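Local coordinates for iron-binding protein (Staphylococcus epidermidis, PDB 4M7O) that probably binds iron, perhaps as a chelate, as the extracytoplasmic solute-receptor component of an uptake system, at residues K63-A67 with M68-K72; I83-H86 with E87-N91. All blocks are in the same frame, centred on the assembly; numbering follows the deposited sequence.

Overall arrangement
Both contacts lie in the N-terminal lobe, where two strands of the same five-stranded parallel sheet run out into loops. Contact 1 turns the chain after the edge strand 63-65, and contact 2 turns it after the interior strand 82-86. Their centres are 12 Å apart, and they meet directly where Ala67 CB packs 3.5 Å from Gln89 NE2. Contact 1 is the more peripheral, with its centre 21 Å from that of the chain against 14 Å for contact 2. In periplasmic binding proteins of this family the solute sits between two lobes, and these loops, at the C-terminal ends of the parallel strands, probably lie on the side of the lobe that faces the cleft.

Contact 1. Residues K63-A67 with M68-K72; sequences KQFDA and MNLNK
Asp66 OD1 accepts a hydrogen bond from the backbone N of Met68 at 3.0 Å, with an N-H...O angle of 151°. The N-H reaches OD1 from above the carboxylate plane. The bond is possible because CG of Asp66 stands anti to its own N (chi1 -172°), which folds the short side chain back beside the following peptides. Two residues further along from OD1's own residue is where an Asx turn takes its donor, and aspartate has the length for it. A second bond, from Asn69 N to Asp66 O at 3.0 Å, closes the turn from Asp66 to Asn69, whose central torsions make it type I. Water completes the polar network: one molecule gives a hydrogen bond to Ala67 O and accepts one from Leu70 N, each 2.8 Å long. Another accepts from Asp66 N and, weakly, from Asn71 N.

Leu70 tucks its CD2 methyl under the turn, 3.2 Å from Asp66 O, 3.7 Å from Phe65 CB and 3.8 Å from Ala67 CA, and the side chain also packs on Val96 and Leu97 of helix 94-102. A branched aliphatic residue suits this seam between turn and helix. Asn71 then N-caps helix 72-77 through OD1 to Glu74 N. The whole is a strand-to-helix connection of the parallel sheet, an Asx turn coupled to a type I beta turn and followed by an N-cap.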
# COMPACT_ATOMS: atom_id res chain seq x y z
N LYS A 63 -11.16 13.77 -16.01
CA LYS A 63 -11.93 14.30 -14.88
C LYS A 63 -11.27 13.86 -13.57
O LYS A 63 -10.77 12.74 -13.46
CB LYS A 63 -13.37 13.78 -14.91
CG LYS A 63 -14.16 14.17 -16.14
CD LYS A 63 -14.45 15.65 -16.16
CE LYS A 63 -14.83 16.12 -17.56
NZ LYS A 63 -15.28 17.53 -17.55
N GLN A 64 -11.26 14.74 -12.57
CA GLN A 64 -10.73 14.42 -11.26
C GLN A 64 -11.83 14.33 -10.23
O GLN A 64 -12.67 15.23 -10.12
CB GLN A 64 -9.75 15.50 -10.82
CG GLN A 64 -8.43 15.49 -11.55
CD GLN A 64 -7.46 16.46 -10.93
OE1 GLN A 64 -7.16 16.38 -9.73
NE2 GLN A 64 -6.98 17.40 -11.74
N PHE A 65 -11.83 13.25 -9.45
CA PHE A 65 -12.85 13.05 -8.44
C PHE A 65 -12.23 12.95 -7.06
O PHE A 65 -11.17 12.34 -6.88
CB PHE A 65 -13.65 11.79 -8.75
CG PHE A 65 -14.40 11.87 -10.05
CD1 PHE A 65 -15.59 12.57 -10.14
CD2 PHE A 65 -13.88 11.29 -11.20
CE1 PHE A 65 -16.29 12.67 -11.35
CE2 PHE A 65 -14.58 11.39 -12.42
CZ PHE A 65 -15.77 12.08 -12.49
N ASP A 66 -12.89 13.58 -6.09
CA ASP A 66 -12.48 13.45 -4.69
C ASP A 66 -13.19 12.22 -4.16
O ASP A 66 -14.39 12.26 -3.93
CB ASP A 66 -12.93 14.67 -3.90
CG ASP A 66 -12.38 14.69 -2.49
OD1 ASP A 66 -11.93 13.63 -1.98
OD2 ASP A 66 -12.39 15.79 -1.88
N ALA A 67 -12.44 11.14 -3.95
CA ALA A 67 -13.03 9.87 -3.51
C ALA A 67 -13.70 9.98 -2.14
O ALA A 67 -14.55 9.14 -1.79
CB ALA A 67 -11.99 8.78 -3.50
N MSE A 68 -13.32 10.99 -1.36
CA MSE A 68 -13.88 11.16 -0.02
C MSE A 68 -15.11 12.05 -0.07
O MSE A 68 -15.94 12.02 0.85
CB MSE A 68 -12.85 11.74 0.94
CG MSE A 68 -11.76 10.75 1.35
SE MSE A 68 -12.48 9.18 2.26
CE MSE A 68 -13.37 10.09 3.73
N ASN A 69 -15.24 12.81 -1.14
CA ASN A 69 -16.34 13.75 -1.28
C ASN A 69 -16.89 13.72 -2.71
O ASN A 69 -16.87 14.73 -3.41
CB ASN A 69 -15.86 15.16 -0.90
CG ASN A 69 -15.39 15.26 0.56
OD1 ASN A 69 -14.20 15.48 0.83
ND2 ASN A 69 -16.33 15.10 1.50
N LEU A 70 -17.36 12.55 -3.14
CA LEU A 70 -17.68 12.31 -4.55
C LEU A 70 -18.87 13.13 -5.03
O LEU A 70 -19.93 13.10 -4.41
CB LEU A 70 -17.94 10.83 -4.82
CG LEU A 70 -16.71 9.93 -4.95
CD1 LEU A 70 -17.15 8.48 -5.16
CD2 LEU A 70 -15.81 10.37 -6.09
N ASN A 71 -18.68 13.84 -6.14
CA ASN A 71 -19.76 14.57 -6.80
C ASN A 71 -20.56 13.63 -7.71
O ASN A 71 -20.13 13.33 -8.82
CB ASN A 71 -19.18 15.74 -7.61
CG ASN A 71 -20.25 16.71 -8.11
OD1 ASN A 71 -21.32 16.31 -8.58
ND2 ASN A 71 -19.96 18.01 -8.00
N LYS A 72 -21.71 13.17 -7.23
CA LYS A 72 -22.56 12.22 -7.97
C LYS A 72 -23.00 12.71 -9.36
O LYS A 72 -22.99 11.95 -10.34
CB LYS A 72 -23.80 11.87 -7.13
CG LYS A 72 -24.75 10.89 -7.80
CD LYS A 72 -26.09 10.81 -7.04
O HOH W 1 -15.50 14.75 -6.81
O HOH W 2 -17.18 10.16 -1.61

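Contact 2. Residues I83-H86 with E87-N91; sequences ILAH and ESQKN
This is a local polar contact at the end of strand 82-86, where His86 and Gln89 hold the 3-10 turn 87-89 against the strand it follows. Gln89 grips the backbone of His86 at both polar atoms. Its own N donates to His86 O at 2.9 Å, and its side-chain OE1 accepts from His86 N, also at 2.9 Å. The second bond is bent, with an N-H...O angle of 137°, and its donor is tilted 26° from the plane of the Gln89 side-chain carbonyl. Gln89 has CG beside its backbone N (chi1 -64°), and from there an extended chain carries the amide back along the strand, so that OE1 also rests 3.5 Å from Ala85 CB. Glutamine fits because the other end of its amide, NE2, donates to Leu28 O, just past the neighbouring strand 25-27.

The imidazole of His86 is held separately. Its ND1 shares a 2.8 Å hydrogen bond with Ser88 OG, which lies at the ring edge near its plane, and Ser88 CB sits there too. Ser88 N adds a weak bond to ND1 at 3.4 Å. The small serine can bring both its hydroxyl and its N-H to one ring nitrogen. The Glu87 side chain leads away from the strand, and its OE1 accepts a hydrogen bond from Asp112 N. The two Gln89 bonds satisfy the backbone N and O of His86, the strand's last residue, while the pairing at ND1 should fix how the imidazole is turned.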
# COMPACT_ATOMS: atom_id res chain seq x y z
N ILE A 83 -16.63 1.96 -13.15
CA ILE A 83 -15.99 2.71 -12.08
C ILE A 83 -15.21 1.72 -11.23
O ILE A 83 -15.80 0.87 -10.54
CB ILE A 83 -16.98 3.44 -11.18
CG1 ILE A 83 -17.81 4.43 -11.99
CG2 ILE A 83 -16.23 4.15 -10.04
CD1 ILE A 83 -18.96 5.00 -11.21
N LEU A 84 -13.90 1.84 -11.27
CA LEU A 84 -13.04 0.87 -10.64
C LEU A 84 -12.56 1.45 -9.32
O LEU A 84 -11.62 2.28 -9.28
CB LEU A 84 -11.87 0.55 -11.57
CG LEU A 84 -10.99 -0.62 -11.13
CD1 LEU A 84 -11.82 -1.87 -10.99
CD2 LEU A 84 -9.84 -0.83 -12.12
N ALA A 85 -13.19 1.02 -8.23
CA ALA A 85 -12.87 1.53 -6.90
C ALA A 85 -12.15 0.48 -6.08
O ALA A 85 -11.74 -0.56 -6.60
CB ALA A 85 -14.14 1.99 -6.18
N HIS A 86 -12.01 0.74 -4.78
CA HIS A 86 -11.21 -0.12 -3.91
C HIS A 86 -12.04 -0.53 -2.70
O HIS A 86 -12.89 0.24 -2.25
CB HIS A 86 -10.00 0.68 -3.44
CG HIS A 86 -8.86 -0.16 -2.98
ND1 HIS A 86 -8.51 -0.27 -1.65
CD2 HIS A 86 -7.96 -0.92 -3.66
CE1 HIS A 86 -7.45 -1.05 -1.53
NE2 HIS A 86 -7.10 -1.46 -2.74
N GLU A 87 -11.79 -1.73 -2.18
CA GLU A 87 -12.50 -2.21 -0.99
C GLU A 87 -12.41 -1.21 0.15
O GLU A 87 -13.36 -1.03 0.89
CB GLU A 87 -11.97 -3.58 -0.55
CG GLU A 87 -12.78 -4.24 0.56
CD GLU A 87 -12.15 -5.52 1.09
OE1 GLU A 87 -11.11 -5.96 0.54
OE2 GLU A 87 -12.68 -6.08 2.07
N SER A 88 -11.27 -0.53 0.28
CA SER A 88 -11.09 0.43 1.38
C SER A 88 -12.06 1.62 1.33
O SER A 88 -12.18 2.37 2.30
CB SER A 88 -9.65 0.94 1.44
OG SER A 88 -9.30 1.61 0.23
N GLN A 89 -12.77 1.76 0.20
CA GLN A 89 -13.65 2.90 -0.05
C GLN A 89 -15.13 2.57 0.04
O GLN A 89 -15.96 3.46 -0.15
CB GLN A 89 -13.38 3.48 -1.46
CG GLN A 89 -11.98 4.05 -1.63
CD GLN A 89 -11.64 4.34 -3.08
OE1 GLN A 89 -11.98 3.57 -3.99
NE2 GLN A 89 -10.96 5.46 -3.30
N LYS A 90 -15.46 1.31 0.30
CA LYS A 90 -16.88 0.93 0.39
C LYS A 90 -17.67 1.81 1.36
O LYS A 90 -18.81 2.20 1.06
CB LYS A 90 -17.05 -0.54 0.78
CG LYS A 90 -16.70 -1.53 -0.33
CD LYS A 90 -17.20 -2.93 0.03
CE LYS A 90 -16.59 -4.00 -0.86
NZ LYS A 90 -16.98 -5.36 -0.39
N ASN A 91 -17.07 2.15 2.50
CA ASN A 91 -17.79 2.89 3.54
C ASN A 91 -17.86 4.42 3.37
O ASN A 91 -18.60 5.09 4.08
CB ASN A 91 -17.23 2.54 4.92
CG ASN A 91 -17.48 1.10 5.28
OD1 ASN A 91 -18.57 0.57 5.03
ND2 ASN A 91 -16.47 0.43 5.85